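Local coordinates for soluble inorganic pyrophosphatase (Toxoplasma gondii, PDB 5WRT), which probably catalyses the magnesium-dependent hydrolysis of inorganic diphosphate to orthophosphate, as a type I soluble pyrophosphatase of which this chain carries the enzyme domain, at residues 138-143 with 165-170; 147-152 with 201-206; 1-6 with 20-25; 58-63 with 73-78. All coordinates share one frame; numbering follows the deposited sequence.

Contact 1 of 4, residues 138-143 with 165-170; sequences PVKVLG and PLFSQL
Lys140 crosses from its strand to the turn 167-170 and ends between two backbone carbonyls, NZ donating to Phe167 O at 2.7 Å and to Leu170 O at 2.8 Å. It is a worked example of how a buried lysine can be gripped largely by main-chain oxygens. With CG swung opposite the backbone N (chi1 172°), the chain leaves the strand almost straight. One bend, at chi3 (46°), then carries its end over the ring of Phe167. CB meets that ring at CE1, 3.5 Å away, while CE lies over the face in a CH-pi contact. NZ stands 4.1 Å from the ring centroid, close to the ring normal, which makes a cation-pi interaction. Phe167 O is shared: Lys140 NZ comes from above one face of the carbonyl plane, and Leu170 N closes the turn from the other face at 3.2 Å. Asn171 OD1, just beyond the turn, takes a further bond from NZ. Alongside the lysine, Leu142 CD2 packs 3.9 Å from Leu170 CB and adds an apolar flank to the polar grip. The loop is thereby laid over strand 136-149, which pairs with strand 152-161 and carries a classic beta bulge where Leu142 and Gly143 both face Leu158. Helix 173-179 continues the cover, Val176 touching Leu142 and Leu179 touching Leu170, and Phe167 rests on Leu46 and Glu162.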
loop_
_atom_site.group_PDB
_atom_site.type_symbol
_atom_site.label_atom_id
_atom_site.label_comp_id
_atom_site.label_asym_id
_atom_site.label_seq_id
_atom_site.Cartn_x
_atom_site.Cartn_y
_atom_site.Cartn_z
ATOM N N PRO A 138 2.505 -0.356 -25.935
ATOM C CA PRO A 138 2.001 -1.722 -26.124
ATOM C C PRO A 138 2.459 -2.614 -24.981
ATOM O O PRO A 138 3.630 -2.601 -24.594
ATOM C CB PRO A 138 2.620 -2.155 -27.462
ATOM C CG PRO A 138 3.218 -0.907 -28.059
ATOM C CD PRO A 138 3.551 -0.016 -26.909
ATOM N N VAL A 139 1.528 -3.396 -24.442
ATOM C CA VAL A 139 1.808 -4.244 -23.294
ATOM C C VAL A 139 1.356 -5.664 -23.594
ATOM O O VAL A 139 0.434 -5.896 -24.384
ATOM C CB VAL A 139 1.122 -3.723 -22.007
ATOM C CG1 VAL A 139 1.570 -2.303 -21.697
ATOM C CG2 VAL A 139 -0.394 -3.796 -22.140
ATOM N N LYS A 140 2.020 -6.621 -22.954
ATOM C CA LYS A 140 1.593 -8.012 -22.957
ATOM C C LYS A 140 0.893 -8.302 -21.639
ATOM O O LYS A 140 1.439 -8.028 -20.564
ATOM C CB LYS A 140 2.778 -8.956 -23.160
ATOM C CG LYS A 140 2.437 -10.425 -22.973
ATOM C CD LYS A 140 3.581 -11.321 -23.419
ATOM C CE LYS A 140 4.915 -10.830 -22.881
ATOM N NZ LYS A 140 6.009 -11.805 -23.145
ATOM N N VAL A 141 -0.312 -8.849 -21.728
ATOM C CA VAL A 141 -1.139 -9.090 -20.553
ATOM C C VAL A 141 -0.658 -10.349 -19.842
ATOM O O VAL A 141 -0.442 -11.390 -20.473
ATOM C CB VAL A 141 -2.617 -9.193 -20.957
ATOM C CG1 VAL A 141 -3.395 -9.953 -19.925
ATOM C CG2 VAL A 141 -3.201 -7.798 -21.149
ATOM N N LEU A 142 -0.493 -10.254 -18.518
ATOM C CA LEU A 142 0.038 -11.349 -17.719
ATOM C C LEU A 142 -0.970 -11.967 -16.761
ATOM O O LEU A 142 -0.780 -13.116 -16.351
ATOM C CB LEU A 142 1.248 -10.869 -16.903
ATOM C CG LEU A 142 2.429 -10.309 -17.694
ATOM C CD1 LEU A 142 3.394 -9.584 -16.765
ATOM C CD2 LEU A 142 3.135 -11.417 -18.454
ATOM N N GLY A 143 -2.024 -11.248 -16.399
ATOM C CA GLY A 143 -2.958 -11.737 -15.407
ATOM C C GLY A 143 -3.908 -10.636 -14.995
ATOM O O GLY A 143 -3.873 -9.522 -15.525
ATOM N N PRO A 165 13.074 -4.951 -20.076
ATOM C CA PRO A 165 14.025 -6.068 -20.219
ATOM C C PRO A 165 13.423 -7.446 -19.973
ATOM O O PRO A 165 13.873 -8.418 -20.593
ATOM C CB PRO A 165 15.107 -5.733 -19.185
ATOM C CG PRO A 165 15.059 -4.249 -19.068
ATOM C CD PRO A 165 13.611 -3.876 -19.221
ATOM N N LEU A 166 12.423 -7.572 -19.107
ATOM C CA LEU A 166 11.852 -8.876 -18.795
ATOM C C LEU A 166 10.653 -9.237 -19.667
ATOM O O LEU A 166 9.960 -10.213 -19.361
ATOM C CB LEU A 166 11.433 -8.927 -17.325
ATOM C CG LEU A 166 12.477 -8.608 -16.258
ATOM C CD1 LEU A 166 11.814 -8.462 -14.895
ATOM C CD2 LEU A 166 13.534 -9.697 -16.217
ATOM N N PHE A 167 10.392 -8.478 -20.734
ATOM C CA PHE A 167 9.205 -8.707 -21.550
ATOM C C PHE A 167 9.134 -10.142 -22.061
ATOM O O PHE A 167 8.149 -10.851 -21.824
ATOM C CB PHE A 167 9.182 -7.721 -22.718
ATOM C CG PHE A 167 8.032 -7.925 -23.658
ATOM C CD1 PHE A 167 6.799 -7.360 -23.390
ATOM C CD2 PHE A 167 8.183 -8.679 -24.813
ATOM C CE1 PHE A 167 5.739 -7.539 -24.249
ATOM C CE2 PHE A 167 7.123 -8.865 -25.677
ATOM C CZ PHE A 167 5.898 -8.293 -25.393
ATOM N N SER A 168 10.177 -10.588 -22.763
ATOM C CA SER A 168 10.160 -11.927 -23.345
ATOM C C SER A 168 10.180 -13.024 -22.289
ATOM O O SER A 168 9.855 -14.175 -22.602
ATOM C CB SER A 168 11.340 -12.106 -24.300
ATOM O OG SER A 168 12.571 -11.994 -23.610
ATOM N N GLN A 169 10.563 -12.700 -21.055
ATOM C CA GLN A 169 10.643 -13.683 -19.985
ATOM C C GLN A 169 9.366 -13.786 -19.162
ATOM O O GLN A 169 9.209 -14.753 -18.408
ATOM C CB GLN A 169 11.807 -13.341 -19.053
ATOM C CG GLN A 169 13.176 -13.683 -19.603
ATOM C CD GLN A 169 14.270 -13.440 -18.588
ATOM O OE1 GLN A 169 14.821 -12.343 -18.505
ATOM N NE2 GLN A 169 14.583 -14.461 -17.798
ATOM N N LEU A 170 8.463 -12.817 -19.275
ATOM C CA LEU A 170 7.218 -12.801 -18.519
ATOM C C LEU A 170 6.057 -13.118 -19.452
ATOM O O LEU A 170 5.802 -12.374 -20.403
ATOM C CB LEU A 170 7.005 -11.446 -17.841
ATOM C CG LEU A 170 8.087 -10.991 -16.860
ATOM C CD1 LEU A 170 7.804 -9.578 -16.370
ATOM C CD2 LEU A 170 8.197 -11.958 -15.691
#

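Contact 2 of 4, residues 147-152 with 201-206; sequences MIDGGE and VVNQFG
Ile148 and Gln204 form an antiparallel hydrogen-bonded pair whose two bonds are unequal. Ile148 N reaches Gln204 O at 2.7 Å and nearly straight, from above the carbonyl plane, whereas the return bond from Gln204 N to Ile148 O is weak at 3.4 Å. The tight packing lies next door, in the non-hydrogen-bonded pair Met147 and Phe205. Met147 CB meets Phe205 CE2 at 3.5 Å, and with CG opposite the backbone N (chi1 -163°) an extended chi2 carries SD to 3.7 Å from Asn203 ND2. Here strand 204-212 joins the edge of strand 136-149 in the central sheet, part of the barrel of family I soluble pyrophosphatases. Strand 136-149 turns back into strand 152-161 through a two-residue hairpin, a type I' turn from Asp149 to Glu152 with Gly150 and Gly151 at its tip. Met147 also touches Asp154, a magnesium ligand on that strand. Toward the tip the contact slackens: a water takes the N-H of Gly150 at 3.0 Å and donates to Asn203 OD1. Asp149 OD1 and Asn203 OD1 are two oxygens 3.5 Å apart and do not bond; Asp149 OD2 pairs with Lys195, while Asn203 ND2 donates to Phe191 O. Gln204 extends its amide to solvent.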
loop_
_atom_site.group_PDB
_atom_site.type_symbol
_atom_site.label_atom_id
_atom_site.label_comp_id
_atom_site.label_asym_id
_atom_site.label_seq_id
_atom_site.Cartn_x
_atom_site.Cartn_y
_atom_site.Cartn_z
ATOM N N MET A 147 -10.890 -7.410 -8.241
ATOM C CA MET A 147 -11.232 -6.618 -7.069
ATOM C C MET A 147 -12.718 -6.274 -7.088
ATOM O O MET A 147 -13.286 -5.960 -8.138
ATOM C CB MET A 147 -10.367 -5.356 -7.011
ATOM C CG MET A 147 -10.348 -4.675 -5.649
ATOM S SD MET A 147 -9.978 -2.910 -5.701
ATOM C CE MET A 147 -11.446 -2.257 -6.475
ATOM N N ILE A 148 -13.347 -6.353 -5.919
ATOM C CA ILE A 148 -14.752 -6.004 -5.739
ATOM C C ILE A 148 -14.819 -4.744 -4.887
ATOM O O ILE A 148 -14.482 -4.769 -3.697
ATOM C CB ILE A 148 -15.548 -7.147 -5.096
ATOM C CG1 ILE A 148 -15.346 -8.447 -5.877
ATOM C CG2 ILE A 148 -17.025 -6.793 -5.033
ATOM C CD1 ILE A 148 -15.778 -8.361 -7.321
ATOM N N ASP A 149 -15.252 -3.640 -5.493
ATOM C CA ASP A 149 -15.365 -2.349 -4.818
ATOM C C ASP A 149 -16.848 -2.034 -4.655
ATOM O O ASP A 149 -17.482 -1.508 -5.574
ATOM C CB ASP A 149 -14.655 -1.252 -5.606
ATOM C CG ASP A 149 -14.447 0.017 -4.793
ATOM O OD1 ASP A 149 -15.207 0.252 -3.828
ATOM O OD2 ASP A 149 -13.514 0.783 -5.120
ATOM N N GLY A 150 -17.390 -2.348 -3.480
ATOM C CA GLY A 150 -18.787 -2.091 -3.182
ATOM C C GLY A 150 -19.751 -2.631 -4.218
ATOM O O GLY A 150 -20.477 -1.861 -4.856
ATOM N N GLY A 151 -19.764 -3.950 -4.400
ATOM C CA GLY A 151 -20.652 -4.572 -5.357
ATOM C C GLY A 151 -20.289 -4.367 -6.811
ATOM O O GLY A 151 -20.984 -4.900 -7.683
ATOM N N GLU A 152 -19.233 -3.614 -7.106
ATOM C CA GLU A 152 -18.772 -3.413 -8.472
ATOM C C GLU A 152 -17.538 -4.268 -8.719
ATOM O O GLU A 152 -16.601 -4.264 -7.913
ATOM C CB GLU A 152 -18.443 -1.943 -8.745
ATOM C CG GLU A 152 -19.638 -1.008 -8.790
ATOM C CD GLU A 152 -19.307 0.315 -9.463
ATOM O OE1 GLU A 152 -18.167 0.803 -9.295
ATOM O OE2 GLU A 152 -20.179 0.860 -10.171
ATOM N N VAL A 201 -13.372 1.327 4.067
ATOM C CA VAL A 201 -13.770 0.056 3.479
ATOM C C VAL A 201 -12.516 -0.715 3.093
ATOM O O VAL A 201 -11.540 -0.134 2.609
ATOM C CB VAL A 201 -14.685 0.234 2.249
ATOM C CG1 VAL A 201 -16.069 0.704 2.678
ATOM C CG2 VAL A 201 -14.061 1.193 1.255
ATOM N N VAL A 202 -12.541 -2.021 3.326
ATOM C CA VAL A 202 -11.520 -2.929 2.822
ATOM C C VAL A 202 -12.127 -3.686 1.651
ATOM O O VAL A 202 -13.165 -4.344 1.797
ATOM C CB VAL A 202 -11.034 -3.895 3.914
ATOM C CG1 VAL A 202 -9.993 -4.847 3.351
ATOM C CG2 VAL A 202 -10.475 -3.121 5.096
ATOM N N ASN A 203 -11.492 -3.590 0.485
ATOM C CA ASN A 203 -12.046 -4.232 -0.695
ATOM C C ASN A 203 -11.858 -5.744 -0.623
ATOM O O ASN A 203 -11.023 -6.264 0.122
ATOM C CB ASN A 203 -11.393 -3.683 -1.964
ATOM C CG ASN A 203 -11.679 -2.209 -2.180
ATOM O OD1 ASN A 203 -12.836 -1.784 -2.197
ATOM N ND2 ASN A 203 -10.623 -1.421 -2.354
ATOM N N GLN A 204 -12.654 -6.451 -1.414
ATOM C CA GLN A 204 -12.556 -7.895 -1.548
ATOM C C GLN A 204 -12.063 -8.248 -2.944
ATOM O O GLN A 204 -11.970 -7.398 -3.833
ATOM C CB GLN A 204 -13.905 -8.570 -1.273
ATOM C CG GLN A 204 -14.579 -8.131 0.014
ATOM C CD GLN A 204 -15.985 -8.680 0.139
ATOM O OE1 GLN A 204 -16.253 -9.550 0.968
ATOM N NE2 GLN A 204 -16.892 -8.179 -0.693
ATOM N N PHE A 205 -11.743 -9.525 -3.127
ATOM C CA PHE A 205 -11.313 -10.040 -4.418
ATOM C C PHE A 205 -12.086 -11.306 -4.741
ATOM O O PHE A 205 -12.224 -12.189 -3.889
ATOM C CB PHE A 205 -9.807 -10.323 -4.434
ATOM C CG PHE A 205 -8.961 -9.085 -4.379
ATOM C CD1 PHE A 205 -8.537 -8.574 -3.163
ATOM C CD2 PHE A 205 -8.592 -8.429 -5.542
ATOM C CE1 PHE A 205 -7.761 -7.430 -3.109
ATOM C CE2 PHE A 205 -7.818 -7.283 -5.494
ATOM C CZ PHE A 205 -7.402 -6.783 -4.275
ATOM N N GLY A 206 -12.597 -11.386 -5.965
ATOM C CA GLY A 206 -13.231 -12.595 -6.435
ATOM C C GLY A 206 -12.200 -13.670 -6.728
ATOM O O GLY A 206 -10.989 -13.473 -6.621
HETATM O O HOH W 1 -15.721 -2.186 -0.939
#

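Contact 3 of 4, residues 1-6 with 20-25; sequences VYRRLV and SKKSGE
Arg3 and Ser20 make the first shell as an antiparallel hydrogen-bonded pair: Arg3 N donates to Ser20 O at 2.6 Å, and Ser20 N returns to Arg3 O at 2.8 Å. The Arg3 side chain then folds back on its partner. Bends at chi2 (-139°) and chi3 (-19°) lay the guanidinium against Ser20, whose OG sits over one of its faces. NH2 and OG are close there, yet the angle is too poor for a hydrogen bond, and OG instead makes a weak one to Lys21 O at 3.4 Å. Leu5 CD2 reaches the same hydroxyl oxygen at 3.7 Å from farther along the strand. Lys22 curls back beside Arg3 CG, its NZ 3.6 Å away, and touches Val1 CG1, so the contact is made largely with the aliphatic part of the arginine. A water bridges Val1 O and Lys22 N, extending the pairing beyond the last direct bond. Farther out, Lys21 N bonds to Glu25 O at 2.9 Å, and Lys21 NZ forms a salt bridge to the syn side of Glu25 OE2. These hold the turn through Gly24, at whose backbone angles a CB would press on the preceding carbonyl O. Strand 3-7 is the edge of a small antiparallel sheet with 16-20 and 26-27; Leu5 bonds onward to Leu18, and Tyr2 leans on Ile33 and Pro34, far from the metal site.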
loop_
_atom_site.group_PDB
_atom_site.type_symbol
_atom_site.label_atom_id
_atom_site.label_comp_id
_atom_site.label_asym_id
_atom_site.label_seq_id
_atom_site.Cartn_x
_atom_site.Cartn_y
_atom_site.Cartn_z
ATOM N N VAL A 1 3.238 5.762 -32.834
ATOM C CA VAL A 1 3.664 6.678 -31.779
ATOM C C VAL A 1 2.689 7.850 -31.772
ATOM O O VAL A 1 2.250 8.304 -32.826
ATOM C CB VAL A 1 5.132 7.120 -31.978
ATOM C CG1 VAL A 1 5.266 8.016 -33.206
ATOM C CG2 VAL A 1 5.685 7.797 -30.711
ATOM N N TYR A 2 2.321 8.310 -30.581
ATOM C CA TYR A 2 1.351 9.383 -30.416
ATOM C C TYR A 2 2.004 10.560 -29.706
ATOM O O TYR A 2 2.927 10.386 -28.903
ATOM C CB TYR A 2 0.128 8.901 -29.631
ATOM C CG TYR A 2 -0.565 7.727 -30.281
ATOM C CD1 TYR A 2 -1.401 7.901 -31.376
ATOM C CD2 TYR A 2 -0.352 6.436 -29.819
ATOM C CE1 TYR A 2 -2.026 6.823 -31.975
ATOM C CE2 TYR A 2 -0.968 5.353 -30.412
ATOM C CZ TYR A 2 -1.803 5.552 -31.488
ATOM O OH TYR A 2 -2.417 4.473 -32.079
ATOM N N ARG A 3 1.524 11.763 -30.007
ATOM C CA ARG A 3 2.104 12.986 -29.470
ATOM C C ARG A 3 1.274 13.477 -28.291
ATOM O O ARG A 3 0.044 13.550 -28.375
ATOM C CB ARG A 3 2.194 14.069 -30.547
ATOM C CG ARG A 3 3.464 14.002 -31.382
ATOM C CD ARG A 3 4.036 15.387 -31.648
ATOM N NE ARG A 3 3.044 16.444 -31.454
ATOM C CZ ARG A 3 2.231 16.893 -32.405
ATOM N NH1 ARG A 3 2.280 16.375 -33.626
ATOM N NH2 ARG A 3 1.361 17.857 -32.135
ATOM N N ARG A 4 1.955 13.810 -27.198
ATOM C CA ARG A 4 1.319 14.353 -26.004
ATOM C C ARG A 4 1.345 15.876 -26.047
ATOM O O ARG A 4 2.416 16.485 -26.157
ATOM C CB ARG A 4 2.013 13.826 -24.749
ATOM C CG ARG A 4 1.881 12.321 -24.575
ATOM C CD ARG A 4 2.534 11.834 -23.294
ATOM N NE ARG A 4 3.871 12.390 -23.123
ATOM C CZ ARG A 4 4.972 11.804 -23.584
ATOM N NH1 ARG A 4 4.883 10.654 -24.242
ATOM N NH2 ARG A 4 6.160 12.364 -23.397
ATOM N N LEU A 5 0.165 16.485 -25.968
ATOM C CA LEU A 5 0.019 17.935 -25.872
ATOM C C LEU A 5 -0.299 18.273 -24.420
ATOM O O LEU A 5 -1.424 18.075 -23.955
ATOM C CB LEU A 5 -1.064 18.436 -26.820
ATOM C CG LEU A 5 -1.049 17.841 -28.230
ATOM C CD1 LEU A 5 -2.212 18.378 -29.049
ATOM C CD2 LEU A 5 0.281 18.119 -28.927
ATOM N N VAL A 6 0.695 18.774 -23.705
ATOM C CA VAL A 6 0.560 19.061 -22.284
ATOM C C VAL A 6 0.158 20.517 -22.116
ATOM O O VAL A 6 0.724 21.415 -22.752
ATOM C CB VAL A 6 1.869 18.746 -21.537
ATOM C CG1 VAL A 6 1.707 19.002 -20.049
ATOM C CG2 VAL A 6 2.289 17.304 -21.790
ATOM N N SER A 20 -2.356 13.508 -29.842
ATOM C CA SER A 20 -2.471 13.769 -31.266
ATOM C C SER A 20 -1.586 12.789 -32.019
ATOM O O SER A 20 -0.605 12.273 -31.477
ATOM C CB SER A 20 -2.068 15.207 -31.617
ATOM O OG SER A 20 -0.715 15.453 -31.276
ATOM N N LYS A 21 -1.949 12.521 -33.273
ATOM C CA LYS A 21 -1.062 11.794 -34.171
ATOM C C LYS A 21 0.178 12.634 -34.465
ATOM O O LYS A 21 0.345 13.754 -33.971
ATOM C CB LYS A 21 -1.770 11.433 -35.475
ATOM C CG LYS A 21 -2.884 10.412 -35.360
ATOM C CD LYS A 21 -3.819 10.542 -36.552
ATOM C CE LYS A 21 -4.860 9.434 -36.596
ATOM N NZ LYS A 21 -5.697 9.511 -37.828
ATOM N N LYS A 22 1.061 12.094 -35.301
ATOM C CA LYS A 22 2.207 12.877 -35.734
ATOM C C LYS A 22 1.861 13.780 -36.900
ATOM O O LYS A 22 2.692 14.596 -37.309
ATOM C CB LYS A 22 3.369 11.955 -36.120
ATOM C CG LYS A 22 4.157 11.414 -34.944
ATOM C CD LYS A 22 5.279 12.362 -34.531
ATOM C CE LYS A 22 6.285 11.648 -33.633
ATOM N NZ LYS A 22 5.740 11.315 -32.284
ATOM N N SER A 23 0.643 13.655 -37.424
ATOM C CA SER A 23 0.088 14.637 -38.340
ATOM C C SER A 23 -0.258 15.948 -37.645
ATOM O O SER A 23 -0.323 16.991 -38.307
ATOM C CB SER A 23 -1.169 14.070 -39.007
ATOM O OG SER A 23 -1.043 12.675 -39.234
ATOM N N GLY A 24 -0.488 15.919 -36.331
ATOM C CA GLY A 24 -1.062 17.034 -35.617
ATOM C C GLY A 24 -2.528 16.850 -35.290
ATOM O O GLY A 24 -3.056 17.559 -34.428
ATOM N N GLU A 25 -3.195 15.930 -35.987
ATOM C CA GLU A 25 -4.596 15.630 -35.734
ATOM C C GLU A 25 -4.810 15.186 -34.294
ATOM O O GLU A 25 -4.179 14.242 -33.824
ATOM C CB GLU A 25 -5.058 14.517 -36.671
ATOM C CG GLU A 25 -6.551 14.450 -36.890
ATOM C CD GLU A 25 -7.000 13.111 -37.450
ATOM O OE1 GLU A 25 -8.219 12.931 -37.654
ATOM O OE2 GLU A 25 -6.134 12.252 -37.726
HETATM O O HOH W 2 0.478 8.952 -34.717
#

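Contact 4 of 4, residues 58-63 with 73-78; sequences RRKMEM and MQDLKK
Gln74 lies against Met61 and Arg59, and each of its atoms has a part in the contact. CB touches Met61 SD at 3.6 Å, the methionine being folded over it by successive bends. From there CG, turned opposite the backbone N (chi1 -171°), passes beside Lys60 O. At CD the chain crosses Arg59, the amide and guanidinium planes standing 76° apart. OE1 approaches Arg59 CD at 3.4 Å, and NE2 packs against Arg59 CG at 3.6 Å. NE2 also donates to Arg83 O, and one water, 3.0 Å from Arg59 NE, accepts from both side chains. The backbones are stitched beside this by Glu62 N to Met73 O, by the return bond from Met73 N to Glu62 O, and by Asp75 N to Lys60 O at 2.7 Å. Lys60 sits at the centre of an inverse gamma turn, which kinks the strand where that last bond forms. Past the end of the pairing, Lys60 runs alongside Asp75 and makes a weak salt bridge, NZ to OD2 at 3.5 Å; the main partner of OD2 is Arg83. A water donates to both Glu62 OE1 and Asp75 OD1, standing between two like charges. This antiparallel beta hairpin of strands 57-63 and 72-74 borders the magnesium site: Glu62 lies near a bound magnesium ion and near Glu52, which binds magnesium in this protein though not in this chain.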
loop_
_atom_site.group_PDB
_atom_site.type_symbol
_atom_site.label_atom_id
_atom_site.label_comp_id
_atom_site.label_asym_id
_atom_site.label_seq_id
_atom_site.Cartn_x
_atom_site.Cartn_y
_atom_site.Cartn_z
ATOM N N ARG A 58 0.683 9.784 -6.954
ATOM C CA ARG A 58 -0.568 9.534 -6.251
ATOM C C ARG A 58 -1.715 10.444 -6.671
ATOM O O ARG A 58 -2.811 10.306 -6.120
ATOM C CB ARG A 58 -0.370 9.605 -4.726
ATOM C CG ARG A 58 -0.042 10.957 -4.144
ATOM C CD ARG A 58 -0.204 10.883 -2.634
ATOM N NE ARG A 58 0.210 12.106 -1.956
ATOM C CZ ARG A 58 1.169 12.157 -1.036
ATOM N NH1 ARG A 58 1.808 11.050 -0.682
ATOM N NH2 ARG A 58 1.482 13.312 -0.466
ATOM N N ARG A 59 -1.508 11.374 -7.600
ATOM C CA ARG A 59 -2.622 12.171 -8.092
ATOM C C ARG A 59 -3.527 11.308 -8.963
ATOM O O ARG A 59 -3.058 10.553 -9.819
ATOM C CB ARG A 59 -2.121 13.370 -8.897
ATOM C CG ARG A 59 -1.353 14.397 -8.094
ATOM C CD ARG A 59 -1.062 15.633 -8.931
ATOM N NE ARG A 59 -0.437 16.687 -8.138
ATOM C CZ ARG A 59 0.873 16.897 -8.070
ATOM N NH1 ARG A 59 1.707 16.124 -8.754
ATOM N NH2 ARG A 59 1.351 17.881 -7.318
ATOM N N LYS A 60 -4.836 11.431 -8.747
ATOM C CA LYS A 60 -5.812 10.597 -9.447
ATOM C C LYS A 60 -6.074 11.199 -10.824
ATOM O O LYS A 60 -7.065 11.891 -11.067
ATOM C CB LYS A 60 -7.092 10.468 -8.632
ATOM C CG LYS A 60 -8.108 9.496 -9.210
ATOM C CD LYS A 60 -9.028 8.956 -8.126
ATOM C CE LYS A 60 -10.202 8.195 -8.720
ATOM N NZ LYS A 60 -11.372 8.155 -7.803
ATOM N N MET A 61 -5.154 10.923 -11.746
ATOM C CA MET A 61 -5.321 11.334 -13.132
ATOM C C MET A 61 -6.164 10.305 -13.871
ATOM O O MET A 61 -5.958 9.097 -13.731
ATOM C CB MET A 61 -3.960 11.488 -13.812
ATOM C CG MET A 61 -2.972 12.335 -13.023
ATOM S SD MET A 61 -3.485 14.053 -12.838
ATOM C CE MET A 61 -3.506 14.589 -14.545
ATOM N N GLU A 62 -7.105 10.788 -14.679
ATOM C CA GLU A 62 -7.994 9.908 -15.424
ATOM C C GLU A 62 -8.427 10.586 -16.712
ATOM O O GLU A 62 -8.489 11.815 -16.793
ATOM C CB GLU A 62 -9.251 9.538 -14.620
ATOM C CG GLU A 62 -9.022 8.666 -13.402
ATOM C CD GLU A 62 -10.285 8.473 -12.583
ATOM O OE1 GLU A 62 -11.245 9.257 -12.761
ATOM O OE2 GLU A 62 -10.315 7.533 -11.763
ATOM N N MET A 63 -8.723 9.768 -17.718
ATOM C CA MET A 63 -9.359 10.270 -18.927
ATOM C C MET A 63 -10.729 10.846 -18.592
ATOM O O MET A 63 -11.531 10.208 -17.903
ATOM C CB MET A 63 -9.494 9.147 -19.955
ATOM C CG MET A 63 -8.172 8.662 -20.526
ATOM S SD MET A 63 -8.371 7.467 -21.864
ATOM C CE MET A 63 -8.898 6.012 -20.961
ATOM N N MET A 73 -6.984 14.410 -17.052
ATOM C CA MET A 73 -6.924 15.484 -16.071
ATOM C C MET A 73 -7.041 14.866 -14.689
ATOM O O MET A 73 -7.348 13.680 -14.544
ATOM C CB MET A 73 -8.043 16.515 -16.288
ATOM C CG MET A 73 -8.197 17.009 -17.718
ATOM S SD MET A 73 -9.418 18.328 -17.889
ATOM C CE MET A 73 -8.653 19.653 -16.957
ATOM N N GLN A 74 -6.795 15.676 -13.665
ATOM C CA GLN A 74 -6.888 15.190 -12.297
ATOM C C GLN A 74 -8.343 15.150 -11.849
ATOM O O GLN A 74 -9.114 16.082 -12.097
ATOM C CB GLN A 74 -6.066 16.067 -11.352
ATOM C CG GLN A 74 -5.949 15.501 -9.947
ATOM C CD GLN A 74 -4.817 16.127 -9.161
ATOM O OE1 GLN A 74 -4.078 16.966 -9.675
ATOM N NE2 GLN A 74 -4.669 15.714 -7.906
ATOM N N ASP A 75 -8.718 14.050 -11.200
ATOM C CA ASP A 75 -10.074 13.897 -10.695
ATOM C C ASP A 75 -10.370 14.945 -9.627
ATOM O O ASP A 75 -9.478 15.404 -8.909
ATOM C CB ASP A 75 -10.269 12.489 -10.130
ATOM C CG ASP A 75 -11.726 12.157 -9.873
ATOM O OD1 ASP A 75 -12.593 12.640 -10.632
ATOM O OD2 ASP A 75 -12.003 11.405 -8.915
ATOM N N LEU A 76 -11.642 15.323 -9.527
ATOM C CA LEU A 76 -12.102 16.308 -8.558
ATOM C C LEU A 76 -13.011 15.660 -7.523
ATOM O O LEU A 76 -13.787 14.753 -7.842
ATOM C CB LEU A 76 -12.842 17.459 -9.247
ATOM C CG LEU A 76 -12.090 18.209 -10.348
ATOM C CD1 LEU A 76 -12.958 19.316 -10.933
ATOM C CD2 LEU A 76 -10.785 18.774 -9.813
ATOM N N LYS A 77 -12.899 16.127 -6.281
ATOM C CA LYS A 77 -13.860 15.832 -5.226
ATOM C C LYS A 77 -15.143 16.633 -5.440
ATOM O O LYS A 77 -15.204 17.545 -6.269
ATOM C CB LYS A 77 -13.264 16.171 -3.858
ATOM C CG LYS A 77 -12.203 15.214 -3.353
ATOM C CD LYS A 77 -11.547 15.774 -2.101
ATOM C CE LYS A 77 -10.336 14.959 -1.695
ATOM N NZ LYS A 77 -9.311 15.806 -1.022
ATOM N N LYS A 78 -16.187 16.284 -4.679
ATOM C CA LYS A 78 -17.424 17.072 -4.733
ATOM C C LYS A 78 -17.166 18.488 -4.241
ATOM O O LYS A 78 -17.791 19.443 -4.711
ATOM C CB LYS A 78 -18.523 16.415 -3.898
ATOM C CG LYS A 78 -18.511 14.896 -3.920
ATOM C CD LYS A 78 -19.211 14.329 -2.695
ATOM C CE LYS A 78 -18.412 14.598 -1.426
ATOM N NZ LYS A 78 -18.473 13.448 -0.476
HETATM O O HOH W 3 -2.642 17.203 -6.174
HETATM O O HOH W 4 -12.179 11.829 -13.012
#

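From the N terminus, contact 3 comes first and closes a short loop, tying strand 3-7 to the end of 16-20 in a small sheet completed by 26-27. Contact 4 follows in series, closing the hairpin 58-78, whose strands belong to another three-stranded sheet; its nearest atoms lie about 9 Å from those of contact 3. Farther on the chain enters strand 136-149, which serves both remaining contacts. Contact 1 lays the loop before helix 173-179 on its earlier part, and contact 2 adds strand 204-212 at its far end. The two loops cross, since 147-152 lies between the segments of contact 1 and 201-206 comes after 165-170, yet their centres stand 27 Å apart.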